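Long-range contacts in conjugal transfer protein TRWB (Escherichia coli, PDB 1E9R), which probably acts as a hexameric P-loop ATPase of the inner membrane that couples relaxosome-bound DNA to the type IV secretion channel during bacterial conjugation: residues B[155-160]-B[186-191]; B[355-360]-B[392-397]; B[35-40]-B[47-52]; B[86-91]-B[242-247]; B[266-271]-B[294-299]. All coordinates share one frame; numbering follows the deposited sequence.

Interaction 1. Residues B[155-160]-B[186-191]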
# COMPACT_ATOMS: atom_id res chain seq x y z
N ARG B 155 -22.02 -15.89 -22.69
CA ARG B 155 -22.62 -15.35 -23.90
C ARG B 155 -22.56 -16.26 -25.13
O ARG B 155 -23.51 -16.29 -25.92
CB ARG B 155 -22.05 -13.96 -24.21
CG ARG B 155 -20.68 -13.92 -24.83
CD ARG B 155 -20.27 -12.48 -25.13
NE ARG B 155 -19.51 -11.89 -24.04
CZ ARG B 155 -18.18 -11.92 -23.97
NH1 ARG B 155 -17.48 -12.49 -24.93
NH2 ARG B 155 -17.56 -11.38 -22.93
N GLU B 156 -21.48 -17.01 -25.29
CA GLU B 156 -21.37 -17.92 -26.43
C GLU B 156 -22.26 -19.15 -26.26
O GLU B 156 -22.92 -19.58 -27.20
CB GLU B 156 -19.92 -18.33 -26.66
CG GLU B 156 -19.05 -17.20 -27.22
CD GLU B 156 -19.68 -16.53 -28.44
OE1 GLU B 156 -19.96 -17.22 -29.44
OE2 GLU B 156 -19.88 -15.30 -28.40
N THR B 157 -22.29 -19.72 -25.05
CA THR B 157 -23.12 -20.90 -24.80
C THR B 157 -24.59 -20.53 -24.97
O THR B 157 -25.32 -21.20 -25.69
CB THR B 157 -22.91 -21.45 -23.38
OG1 THR B 157 -21.54 -21.83 -23.21
CG2 THR B 157 -23.79 -22.67 -23.13
N ALA B 158 -25.01 -19.46 -24.30
CA ALA B 158 -26.39 -19.00 -24.37
C ALA B 158 -26.77 -18.63 -25.79
O ALA B 158 -27.88 -18.92 -26.23
CB ALA B 158 -26.59 -17.82 -23.44
N LYS B 159 -25.87 -17.97 -26.51
CA LYS B 159 -26.14 -17.57 -27.89
C LYS B 159 -26.45 -18.77 -28.78
O LYS B 159 -27.33 -18.70 -29.63
CB LYS B 159 -24.94 -16.80 -28.46
CG LYS B 159 -25.23 -16.07 -29.76
CD LYS B 159 -23.95 -15.52 -30.39
CE LYS B 159 -23.19 -14.56 -29.46
NZ LYS B 159 -21.96 -13.98 -30.10
N LYS B 160 -25.72 -19.87 -28.58
CA LYS B 160 -25.92 -21.09 -29.37
C LYS B 160 -27.22 -21.81 -29.00
O LYS B 160 -27.94 -22.29 -29.87
CB LYS B 160 -24.74 -22.05 -29.19
CG LYS B 160 -24.84 -23.30 -30.06
CD LYS B 160 -23.55 -24.13 -30.03
CE LYS B 160 -23.69 -25.40 -30.86
NZ LYS B 160 -22.43 -26.19 -30.92
N GLY B 186 -16.64 -29.45 -27.23
CA GLY B 186 -17.32 -29.84 -28.46
C GLY B 186 -18.54 -28.98 -28.72
O GLY B 186 -18.81 -28.59 -29.86
N PHE B 187 -19.29 -28.69 -27.66
CA PHE B 187 -20.47 -27.85 -27.80
C PHE B 187 -20.05 -26.48 -28.29
O PHE B 187 -20.70 -25.88 -29.14
CB PHE B 187 -21.20 -27.71 -26.47
CG PHE B 187 -22.46 -26.92 -26.58
CD1 PHE B 187 -23.61 -27.49 -27.11
CD2 PHE B 187 -22.49 -25.58 -26.21
CE1 PHE B 187 -24.77 -26.74 -27.28
CE2 PHE B 187 -23.64 -24.82 -26.38
CZ PHE B 187 -24.79 -25.40 -26.91
N LEU B 188 -18.95 -25.98 -27.74
CA LEU B 188 -18.43 -24.66 -28.12
C LEU B 188 -17.90 -24.58 -29.55
O LEU B 188 -17.79 -23.48 -30.10
CB LEU B 188 -17.35 -24.21 -27.15
CG LEU B 188 -17.91 -23.78 -25.80
CD1 LEU B 188 -16.76 -23.47 -24.85
CD2 LEU B 188 -18.82 -22.56 -25.99
N GLU B 189 -17.57 -25.73 -30.14
CA GLU B 189 -17.08 -25.72 -31.52
C GLU B 189 -18.11 -24.99 -32.37
O GLU B 189 -19.31 -25.21 -32.23
CB GLU B 189 -16.91 -27.14 -32.05
CG GLU B 189 -15.63 -27.83 -31.64
CD GLU B 189 -15.66 -29.32 -31.95
OE1 GLU B 189 -16.18 -29.69 -33.03
OE2 GLU B 189 -15.17 -30.12 -31.12
N GLY B 190 -17.65 -24.10 -33.23
CA GLY B 190 -18.58 -23.36 -34.05
C GLY B 190 -18.94 -22.01 -33.46
O GLY B 190 -19.55 -21.17 -34.14
N THR B 191 -18.57 -21.78 -32.20
CA THR B 191 -18.83 -20.49 -31.56
C THR B 191 -17.54 -19.70 -31.44
O THR B 191 -16.44 -20.22 -31.71
CB THR B 191 -19.39 -20.66 -30.14
OG1 THR B 191 -18.39 -21.26 -29.30
CG2 THR B 191 -20.62 -21.54 -30.16

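Interaction 2. Residues B[355-360]-B[392-397]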
# COMPACT_ATOMS: atom_id res chain seq x y z
N ASP B 355 -16.28 11.79 8.28
CA ASP B 355 -16.58 11.79 6.85
C ASP B 355 -17.89 12.56 6.62
O ASP B 355 -17.98 13.44 5.77
CB ASP B 355 -16.70 10.32 6.40
CG ASP B 355 -16.94 10.14 4.89
OD1 ASP B 355 -16.92 11.13 4.13
OD2 ASP B 355 -17.14 8.98 4.48
N MET B 356 -18.91 12.20 7.40
CA MET B 356 -20.22 12.83 7.29
C MET B 356 -20.13 14.31 7.67
O MET B 356 -20.74 15.17 7.02
CB MET B 356 -21.23 12.08 8.17
CG MET B 356 -21.62 10.71 7.59
SD MET B 356 -22.31 10.80 5.85
CE MET B 356 -20.78 10.86 4.74
N SER B 357 -19.38 14.61 8.72
CA SER B 357 -19.19 15.99 9.15
C SER B 357 -18.57 16.81 8.02
O SER B 357 -19.05 17.88 7.67
CB SER B 357 -18.28 16.04 10.38
OG SER B 357 -17.86 17.36 10.66
N LEU B 358 -17.47 16.28 7.47
CA LEU B 358 -16.77 16.94 6.37
C LEU B 358 -17.70 17.12 5.18
O LEU B 358 -17.70 18.18 4.56
CB LEU B 358 -15.56 16.10 5.95
CG LEU B 358 -14.31 16.73 5.31
CD1 LEU B 358 -13.85 15.86 4.16
CD2 LEU B 358 -14.59 18.13 4.82
N SER B 359 -18.47 16.08 4.84
CA SER B 359 -19.40 16.14 3.71
C SER B 359 -20.39 17.29 3.88
O SER B 359 -20.70 17.99 2.91
CB SER B 359 -20.18 14.83 3.58
OG SER B 359 -19.34 13.74 3.24
N LEU B 360 -20.89 17.47 5.11
CA LEU B 360 -21.82 18.55 5.41
C LEU B 360 -21.09 19.87 5.17
O LEU B 360 -21.68 20.83 4.69
CB LEU B 360 -22.32 18.42 6.85
CG LEU B 360 -23.71 17.78 7.07
CD1 LEU B 360 -24.14 16.99 5.88
CD2 LEU B 360 -23.67 16.88 8.29
N VAL B 392 -21.66 21.06 11.23
CA VAL B 392 -22.05 19.93 12.07
C VAL B 392 -20.79 19.19 12.50
O VAL B 392 -20.04 18.73 11.64
CB VAL B 392 -22.94 18.93 11.30
CG1 VAL B 392 -23.37 17.80 12.23
CG2 VAL B 392 -24.15 19.64 10.71
N MET B 393 -20.57 19.09 13.80
CA MET B 393 -19.39 18.40 14.34
C MET B 393 -19.53 16.89 14.26
O MET B 393 -20.63 16.36 14.30
CB MET B 393 -19.19 18.77 15.81
CG MET B 393 -18.25 19.91 16.08
SD MET B 393 -18.22 20.29 17.85
CE MET B 393 -17.00 19.13 18.48
N PRO B 394 -18.40 16.18 14.12
CA PRO B 394 -18.50 14.72 14.04
C PRO B 394 -19.23 14.19 15.28
O PRO B 394 -20.03 13.26 15.18
CB PRO B 394 -17.04 14.29 14.00
CG PRO B 394 -16.41 15.41 13.22
CD PRO B 394 -17.03 16.63 13.85
N ALA B 395 -18.96 14.80 16.43
CA ALA B 395 -19.58 14.43 17.71
C ALA B 395 -21.08 14.69 17.73
O ALA B 395 -21.82 14.02 18.45
CB ALA B 395 -18.92 15.18 18.85
N GLU B 396 -21.53 15.67 16.95
CA GLU B 396 -22.96 15.98 16.88
C GLU B 396 -23.65 14.86 16.10
O GLU B 396 -24.81 14.52 16.37
CB GLU B 396 -23.20 17.31 16.16
CG GLU B 396 -22.72 18.55 16.89
CD GLU B 396 -23.17 19.81 16.17
OE1 GLU B 396 -24.40 20.09 16.14
OE2 GLU B 396 -22.31 20.52 15.62
N ILE B 397 -22.94 14.31 15.13
CA ILE B 397 -23.47 13.23 14.30
C ILE B 397 -23.51 11.92 15.10
O ILE B 397 -24.43 11.11 14.93
CB ILE B 397 -22.60 13.06 13.02
CG1 ILE B 397 -22.75 14.31 12.13
CG2 ILE B 397 -23.02 11.81 12.26
CD1 ILE B 397 -21.95 14.27 10.85
O HOH W 1 -20.21 20.09 8.95

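Interaction 3. Residues B[35-40]-B[47-52]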
# COMPACT_ATOMS: atom_id res chain seq x y z
N GLU B 35 -42.22 24.07 -4.22
CA GLU B 35 -42.39 24.43 -5.60
C GLU B 35 -43.83 24.28 -6.05
O GLU B 35 -44.65 23.63 -5.39
CB GLU B 35 -41.45 23.55 -6.42
CG GLU B 35 -41.48 23.75 -7.91
CD GLU B 35 -40.36 22.96 -8.58
OE1 GLU B 35 -39.49 22.43 -7.85
OE2 GLU B 35 -40.35 22.89 -9.83
N LYS B 36 -44.13 24.91 -7.18
CA LYS B 36 -45.47 24.89 -7.75
C LYS B 36 -45.93 23.47 -8.07
O LYS B 36 -46.94 23.00 -7.54
CB LYS B 36 -45.49 25.76 -9.02
CG LYS B 36 -44.15 26.47 -9.33
CD LYS B 36 -43.75 27.49 -8.24
CE LYS B 36 -42.46 28.22 -8.58
NZ LYS B 36 -41.37 27.26 -8.84
N ALA B 37 -45.18 22.79 -8.92
CA ALA B 37 -45.50 21.42 -9.33
C ALA B 37 -45.65 20.47 -8.15
O ALA B 37 -45.30 20.81 -7.01
CB ALA B 37 -44.43 20.90 -10.28
N LYS B 38 -46.18 19.28 -8.43
CA LYS B 38 -46.37 18.26 -7.40
C LYS B 38 -44.98 17.70 -7.09
O LYS B 38 -44.22 17.37 -8.01
CB LYS B 38 -47.29 17.17 -7.94
CG LYS B 38 -48.35 16.74 -6.95
CD LYS B 38 -47.74 16.43 -5.60
CE LYS B 38 -48.82 16.01 -4.61
NZ LYS B 38 -49.55 14.80 -5.10
N GLN B 39 -44.64 17.60 -5.81
CA GLN B 39 -43.31 17.12 -5.39
C GLN B 39 -43.33 15.94 -4.41
O GLN B 39 -44.32 15.69 -3.72
CB GLN B 39 -42.53 18.27 -4.72
CG GLN B 39 -42.23 19.49 -5.58
CD GLN B 39 -41.69 20.66 -4.76
OE1 GLN B 39 -42.41 21.25 -3.96
NE2 GLN B 39 -40.41 20.99 -4.95
N VAL B 40 -42.20 15.24 -4.34
CA VAL B 40 -42.04 14.12 -3.42
C VAL B 40 -41.31 14.71 -2.21
O VAL B 40 -40.68 15.76 -2.34
CB VAL B 40 -41.20 12.98 -4.05
CG1 VAL B 40 -41.92 12.44 -5.28
CG2 VAL B 40 -39.82 13.51 -4.43
N MET B 47 -38.74 17.89 -2.24
CA MET B 47 -37.54 17.77 -3.03
C MET B 47 -37.60 18.60 -4.31
O MET B 47 -38.55 18.51 -5.08
CB MET B 47 -37.32 16.29 -3.36
CG MET B 47 -36.22 16.00 -4.35
SD MET B 47 -35.72 14.28 -4.28
CE MET B 47 -33.99 14.43 -4.74
N PRO B 48 -36.58 19.44 -4.53
CA PRO B 48 -36.55 20.27 -5.73
C PRO B 48 -36.70 19.34 -6.92
O PRO B 48 -35.97 18.35 -7.04
CB PRO B 48 -35.17 20.90 -5.68
CG PRO B 48 -34.96 21.07 -4.22
CD PRO B 48 -35.45 19.77 -3.64
N ARG B 49 -37.65 19.64 -7.78
CA ARG B 49 -37.91 18.83 -8.96
C ARG B 49 -36.66 18.56 -9.79
O ARG B 49 -36.46 17.44 -10.26
CB ARG B 49 -38.95 19.51 -9.84
CG ARG B 49 -40.39 19.23 -9.47
CD ARG B 49 -40.88 18.05 -10.24
NE ARG B 49 -42.33 18.01 -10.26
CZ ARG B 49 -43.04 17.25 -11.08
NH1 ARG B 49 -42.41 16.48 -11.95
NH2 ARG B 49 -44.37 17.26 -11.03
N ASP B 50 -35.83 19.58 -9.96
CA ASP B 50 -34.61 19.46 -10.75
C ASP B 50 -33.56 18.58 -10.07
O ASP B 50 -32.57 18.19 -10.69
CB ASP B 50 -34.02 20.85 -11.03
CG ASP B 50 -33.59 21.59 -9.76
OD1 ASP B 50 -32.69 21.10 -9.04
OD2 ASP B 50 -34.16 22.67 -9.46
N ALA B 51 -33.79 18.27 -8.80
CA ALA B 51 -32.87 17.45 -8.04
C ALA B 51 -33.20 15.97 -8.21
O ALA B 51 -32.32 15.11 -8.10
CB ALA B 51 -32.93 17.84 -6.58
N GLU B 52 -34.47 15.68 -8.48
CA GLU B 52 -34.91 14.30 -8.63
C GLU B 52 -34.05 13.41 -9.53
O GLU B 52 -33.62 12.34 -9.11
CB GLU B 52 -36.35 14.28 -9.14
CG GLU B 52 -37.35 14.66 -8.09
CD GLU B 52 -38.74 14.72 -8.66
OE1 GLU B 52 -38.98 14.06 -9.68
OE2 GLU B 52 -39.57 15.43 -8.07
O HOH W 2 -36.66 22.38 -9.26
O HOH W 3 -40.13 16.69 -6.08

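Interaction 4. Residues B[86-91]-B[242-247]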
# COMPACT_ATOMS: atom_id res chain seq x y z
N ILE B 86 -38.47 -1.13 -6.99
CA ILE B 86 -38.02 -1.11 -5.61
C ILE B 86 -37.32 -2.40 -5.18
O ILE B 86 -37.88 -3.50 -5.33
CB ILE B 86 -39.22 -0.88 -4.66
CG1 ILE B 86 -39.93 0.41 -5.03
CG2 ILE B 86 -38.75 -0.84 -3.22
CD1 ILE B 86 -41.23 0.64 -4.26
N VAL B 87 -36.10 -2.26 -4.68
CA VAL B 87 -35.34 -3.40 -4.17
C VAL B 87 -35.95 -3.47 -2.78
O VAL B 87 -35.60 -2.70 -1.87
CB VAL B 87 -33.83 -3.08 -4.14
CG1 VAL B 87 -33.07 -4.23 -3.51
CG2 VAL B 87 -33.34 -2.85 -5.56
N ASP B 88 -36.89 -4.39 -2.64
CA ASP B 88 -37.68 -4.53 -1.43
C ASP B 88 -37.44 -5.75 -0.55
O ASP B 88 -38.02 -6.81 -0.77
CB ASP B 88 -39.15 -4.43 -1.86
CG ASP B 88 -40.10 -4.38 -0.70
OD1 ASP B 88 -39.76 -3.81 0.37
OD2 ASP B 88 -41.22 -4.89 -0.88
N PRO B 89 -36.59 -5.60 0.46
CA PRO B 89 -36.27 -6.68 1.39
C PRO B 89 -37.51 -7.12 2.17
O PRO B 89 -38.19 -6.29 2.76
CB PRO B 89 -35.24 -6.05 2.31
CG PRO B 89 -34.62 -5.00 1.44
CD PRO B 89 -35.78 -4.41 0.74
N ASN B 90 -37.78 -8.41 2.19
CA ASN B 90 -38.92 -8.95 2.91
C ASN B 90 -40.27 -8.45 2.40
O ASN B 90 -41.27 -8.54 3.12
CB ASN B 90 -38.81 -8.63 4.39
CG ASN B 90 -37.58 -9.22 5.01
OD1 ASN B 90 -37.34 -10.42 4.90
ND2 ASN B 90 -36.78 -8.38 5.66
N GLY B 91 -40.30 -7.93 1.18
CA GLY B 91 -41.55 -7.44 0.62
C GLY B 91 -42.31 -6.42 1.46
O GLY B 91 -43.54 -6.32 1.34
N ASN B 242 -45.54 -0.98 -11.11
CA ASN B 242 -44.29 -0.82 -10.40
C ASN B 242 -43.71 -2.21 -10.22
O ASN B 242 -44.44 -3.20 -10.24
CB ASN B 242 -44.54 -0.17 -9.04
CG ASN B 242 -45.16 1.21 -9.16
OD1 ASN B 242 -44.79 1.99 -10.04
ND2 ASN B 242 -46.10 1.51 -8.26
N LEU B 243 -42.39 -2.29 -10.04
CA LEU B 243 -41.73 -3.57 -9.88
C LEU B 243 -41.14 -3.71 -8.48
O LEU B 243 -40.37 -2.86 -8.03
CB LEU B 243 -40.61 -3.71 -10.92
CG LEU B 243 -40.19 -5.11 -11.35
CD1 LEU B 243 -38.96 -4.99 -12.22
CD2 LEU B 243 -39.90 -5.99 -10.16
N PHE B 244 -41.50 -4.78 -7.78
CA PHE B 244 -40.96 -5.02 -6.44
C PHE B 244 -40.06 -6.23 -6.47
O PHE B 244 -40.53 -7.34 -6.74
CB PHE B 244 -42.06 -5.29 -5.43
CG PHE B 244 -42.98 -4.15 -5.21
CD1 PHE B 244 -43.98 -3.87 -6.14
CD2 PHE B 244 -42.86 -3.36 -4.08
CE1 PHE B 244 -44.86 -2.81 -5.93
CE2 PHE B 244 -43.73 -2.30 -3.86
CZ PHE B 244 -44.74 -2.02 -4.79
N ILE B 245 -38.77 -6.02 -6.21
CA ILE B 245 -37.80 -7.10 -6.16
C ILE B 245 -37.67 -7.45 -4.69
O ILE B 245 -37.00 -6.76 -3.92
CB ILE B 245 -36.43 -6.67 -6.72
CG1 ILE B 245 -36.58 -6.36 -8.22
CG2 ILE B 245 -35.39 -7.76 -6.48
CD1 ILE B 245 -35.34 -5.80 -8.85
N THR B 246 -38.33 -8.53 -4.30
CA THR B 246 -38.34 -8.96 -2.91
C THR B 246 -37.57 -10.24 -2.68
O THR B 246 -37.16 -10.91 -3.63
CB THR B 246 -39.79 -9.20 -2.44
OG1 THR B 246 -40.33 -10.31 -3.17
CG2 THR B 246 -40.66 -7.97 -2.69
N TRP B 247 -37.38 -10.57 -1.40
CA TRP B 247 -36.69 -11.79 -1.00
C TRP B 247 -36.73 -11.87 0.51
O TRP B 247 -36.74 -10.84 1.19
CB TRP B 247 -35.24 -11.79 -1.50
CG TRP B 247 -34.34 -10.82 -0.80
CD1 TRP B 247 -33.58 -11.06 0.32
CD2 TRP B 247 -34.12 -9.44 -1.13
NE1 TRP B 247 -32.92 -9.92 0.70
CE2 TRP B 247 -33.23 -8.91 -0.17
CE3 TRP B 247 -34.60 -8.60 -2.14
CZ2 TRP B 247 -32.81 -7.58 -0.20
CZ3 TRP B 247 -34.18 -7.28 -2.16
CH2 TRP B 247 -33.29 -6.78 -1.19

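Interaction 5. Residues B[266-271]-B[294-299]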
# COMPACT_ATOMS: atom_id res chain seq x y z
N VAL B 266 -32.10 -3.33 -15.13
CA VAL B 266 -32.84 -2.08 -15.15
C VAL B 266 -31.93 -0.92 -15.55
O VAL B 266 -32.29 -0.12 -16.41
CB VAL B 266 -33.48 -1.75 -13.78
CG1 VAL B 266 -34.05 -0.33 -13.79
CG2 VAL B 266 -34.58 -2.74 -13.47
N CYS B 267 -30.75 -0.85 -14.95
CA CYS B 267 -29.81 0.21 -15.25
C CYS B 267 -29.35 0.28 -16.71
O CYS B 267 -29.19 1.37 -17.25
CB CYS B 267 -28.61 0.10 -14.33
SG CYS B 267 -29.02 0.39 -12.58
N THR B 268 -29.13 -0.86 -17.36
CA THR B 268 -28.67 -0.85 -18.75
C THR B 268 -29.81 -0.59 -19.70
O THR B 268 -29.66 0.11 -20.70
CB THR B 268 -28.10 -2.19 -19.23
OG1 THR B 268 -27.48 -2.87 -18.14
CG2 THR B 268 -27.07 -1.96 -20.31
N SER B 269 -30.95 -1.19 -19.39
CA SER B 269 -32.12 -1.09 -20.24
C SER B 269 -32.71 0.30 -20.43
O SER B 269 -33.12 0.63 -21.54
CB SER B 269 -33.20 -2.06 -19.74
OG SER B 269 -32.76 -3.39 -19.91
N ILE B 270 -32.74 1.12 -19.38
CA ILE B 270 -33.30 2.46 -19.52
C ILE B 270 -32.54 3.28 -20.56
O ILE B 270 -33.09 4.20 -21.17
CB ILE B 270 -33.27 3.23 -18.21
CG1 ILE B 270 -31.82 3.44 -17.79
CG2 ILE B 270 -34.07 2.50 -17.14
CD1 ILE B 270 -31.65 4.53 -16.78
N LEU B 271 -31.27 2.95 -20.76
CA LEU B 271 -30.43 3.66 -21.72
C LEU B 271 -30.86 3.35 -23.14
O LEU B 271 -30.41 3.99 -24.09
CB LEU B 271 -28.97 3.24 -21.54
CG LEU B 271 -28.06 4.09 -20.66
CD1 LEU B 271 -28.77 4.52 -19.41
CD2 LEU B 271 -26.82 3.28 -20.34
N LEU B 294 -22.04 -3.63 -9.42
CA LEU B 294 -22.81 -3.49 -10.66
C LEU B 294 -22.03 -2.85 -11.80
O LEU B 294 -21.30 -1.89 -11.62
CB LEU B 294 -24.09 -2.69 -10.39
CG LEU B 294 -24.93 -3.25 -9.24
CD1 LEU B 294 -26.19 -2.42 -9.09
CD2 LEU B 294 -25.29 -4.69 -9.51
N ALA B 295 -22.21 -3.40 -13.00
CA ALA B 295 -21.51 -2.92 -14.17
C ALA B 295 -22.13 -1.69 -14.82
O ALA B 295 -21.43 -0.89 -15.44
CB ALA B 295 -21.42 -4.05 -15.20
N SER B 296 -23.44 -1.52 -14.66
CA SER B 296 -24.14 -0.40 -15.31
C SER B 296 -24.70 0.67 -14.41
O SER B 296 -25.20 1.67 -14.90
CB SER B 296 -25.28 -0.95 -16.16
OG SER B 296 -24.86 -2.08 -16.89
N LEU B 297 -24.64 0.47 -13.10
CA LEU B 297 -25.18 1.47 -12.18
C LEU B 297 -24.59 2.86 -12.46
O LEU B 297 -25.33 3.84 -12.56
CB LEU B 297 -24.87 1.09 -10.74
CG LEU B 297 -25.88 1.51 -9.67
CD1 LEU B 297 -25.15 1.63 -8.34
CD2 LEU B 297 -26.55 2.83 -10.03
N ALA B 298 -23.26 2.94 -12.58
CA ALA B 298 -22.57 4.20 -12.81
C ALA B 298 -23.07 4.96 -14.02
O ALA B 298 -23.33 6.16 -13.94
CB ALA B 298 -21.08 3.95 -12.95
N ASP B 299 -23.20 4.29 -15.16
CA ASP B 299 -23.68 4.96 -16.35
C ASP B 299 -25.14 5.39 -16.19
O ASP B 299 -25.55 6.43 -16.70
CB ASP B 299 -23.54 4.04 -17.56
CG ASP B 299 -22.11 3.66 -17.84
OD1 ASP B 299 -21.27 4.58 -17.93
OD2 ASP B 299 -21.84 2.45 -17.96
O HOH W 4 -26.32 1.79 -17.63

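Interaction 1. Residues B[155-160]-B[186-191]
Lys160 NZ donates to Phe187 O over a short 2.5 Å, meeting the oxygen in the carbonyl plane on a lone pair, with a C=O...N angle of 143°. The same ammonium stands over a face of the Phe187 ring, 4.3 Å from its centroid, so NZ is held by a carbonyl dipole and by the pi cloud of one residue. Its reach comes from a fully extended chain: CG is anti to the backbone N (chi1 -176°) and the later torsions continue straight. Lysine suits the place because both its methylenes and its charge find partners; CD makes a CH-pi contact with that face, 3.9 Å from the centroid, and also touches Thr191 CG2. Thr157 CG2 packs against Phe187 CE2 at 3.9 Å, while the Thr157 hydroxyl bonds back to Leu153 O within helix 141-163. The ring further stacks with Trp175 of the neighbouring helix 169-178. After helix 181-188 the chain makes a type II turn from Leu188 to Thr191, closed by Thr191 N and Leu188 O at 2.8 Å, and the positive phi of Gly190 fits glycine. Glu156 OE1 lies 3.6 Å from Thr191 CB and accepts from Leu192 N, whereas OE2 pairs with Lys159 NZ. Because a helix C-terminus gathers carbonyl oxygens, the positive Lys160 would probably be favoured there electrostatically, tying helix 141-163 to the end of helix 181-188 by polar and aromatic forces together.

Interaction 2. Residues B[355-360]-B[392-397]
Ser357 on helix 350-360 meets Val392 and Pro394 where strand 384-390 gives way to helix 394-398, a strand-to-helix junction with Met393 as N-cap and proline in the first turn. The serine hydroxyl lies anti to its own backbone N (chi1 168°), which carries OG over to Val392 O at 2.8 Å, in the carbonyl plane. Pro394 CD is 3.4 Å from the same OG, and Arg390 NH1 also bonds to it. With an alanine here, Val392 O would probably lose its side-chain donor and Arg390 a partner, and a small gap would open beside the proline ring. Ile397 is stretched out, chi2 180°, and its CD1 reaches the helix at Ser357 N and Met356 CB, the latter at 3.5 Å; the methionine chain itself bends at chi2 and chi3, and its end leads away. Leu360 CD2 packs on Val392 CG2 at 3.7 Å, a branched valine filling the space beside the leucine. Glu396 turns back so that OE2 accepts from Met393 N, the amide at the N-cap position, and also forms a salt bridge with Arg19 of a neighbouring subunit. One water lies between the backbones, 2.8 Å from Ser357 O, and accepts from Val392 N at 2.9 Å.

Interaction 3. Residues B[35-40]-B[47-52]
Val40 and Met47 flank the small hairpin of strands 41-42 and 45-46, and the two loops meet as its legs run outward. The backbone bond between them, Met47 N to Val40 O, is 2.9 Å long and nearly straight at 170°, in register with the antiparallel pairing of the hairpin. Two weak bonds use side chains: Gln39 NE2 donates to Met47 O at a bent angle, and Arg49 N donates to Glu35 OE1 at 3.3 Å. Glu35 can reach that amide because its chain is extended, with CG anti to the backbone N (chi1 179°); Gln39 OE1 in turn accepts from Glu35 N. Among apolar contacts, Val40 CG2 lies beside Met47 CB at 3.9 Å, the two side chains pointing the same way, while Leu73 and Thr76 of helix 66-79 also pack on Val40. Ala37 CB, small enough to let the arginine pass, rests 3.6 Å from Arg49 NE. Charge is managed nearby: Glu52 forms salt bridges with Arg310 and Arg80, and Arg80 also bonds to Lys38 O, consistent with a carboxylate offsetting the crowded arginines. One water bridges Glu35 OE1 and Asp50 N; another accepts from Val40 N at 3.1 Å and donates to Met47 O at 2.6 Å.

Interaction 4. Residues B[86-91]-B[242-247]
Trp247 lays its six-membered ring over Pro89, whose CA makes a CH-pi contact 3.9 Å from the ring centroid, 10° off the normal. Pro89 CG touches Trp247 CH2 at 3.4 Å, and Val87 CG1 meets the same CH2 at the ring edge. The indole reaches its neighbour strand because chi1 is 71°, with CG between the backbone N and the carbonyl carbon. A leucine in its place would probably leave Pro89 without its flat cover and open a gap beside Val87. The backbones of the parallel strands are joined by Ile86 N to Leu243 O (2.8 Å), Ile245 N to Ile86 O, Asp88 N to Ile245 O (2.7 Å) and Asn90 N to Trp247 O. On the other face, Ile86 CD1 packs on Phe244 CE2 at 3.9 Å, and Thr246 CG2 fits against Gly91 CA at 3.5 Å, where a positive phi favours glycine. Asp88 positions the next shell: its carboxylate accepts from Met93 N and Leu94 N at the start of helix 92-97. Helix 252-269 packs on the Val87 and Trp247 side. Helices on both faces of the parallel core of a mixed sheet, with the probable Walker A loop near Pro89, are typical of RecA-like P-loop NTPases.

Interaction 5. Residues B[266-271]-B[294-299]
Ser296 sends its side chain toward helix 252-269, and its CB is the first atom to meet it, 3.5 Å from Thr268 OG1 and 3.9 Å from Cys267 CB. At the tip, OG lies 3.0 Å from Thr268 OG1, the two hydroxyls facing each other across the contact. With chi1 -43° OG lies anti to the carbonyl carbon, which turns it to Thr268 OG1. Thr268 OG1 has a firmer tie of its own, a hydrogen bond with Asp264 O one helical turn earlier, the familiar use of a threonine hydroxyl inside a helix. Asp264 also accepts from Ser296 N through OD1, and so grips the backbone of the residue whose side chain approaches Thr268. A small serine suits this close approach of CB to the helix. Cys267 supplies the apolar counterpart: its SG lies 4.0 Å from Leu297 CA and 4.3 Å from Leu297 CD2. A single water bridges the backbones, donating to Cys267 O at 2.9 Å and to Ser296 O at 3.0 Å, giving each carbonyl a water donor. Farther along, Leu271 CD2 rests loosely on Asp299 CB and also packs on Asp250 of a neighbouring subunit. The contact thus joins the end of helix 252-269, which follows strand 243-247, to the start of helix 297-303, which connects the adjacent parallel strands 281-285 and 309-315.

Interactions 4 and 5 lie deepest, their centres 18 Å apart, and are joined along the chain: strand 243-247 of the former is followed by helix 252-269 of the latter. Regular backbone bonds dominate the sheet contact, whereas the helix contact relies on small side chains and a water. Interaction 2 is also buried but peripheral, close to neighbouring subunits, and combines a serine bond with aliphatic packing. Interactions 1 and 3 are only partly buried, lie on opposite sides of the chain's centre with centres about 50 Å apart, and depend more on charged side chains. Along the sequence, interaction 1 is nested within the loop closed by interaction 4, as a helical excursion from the sheet.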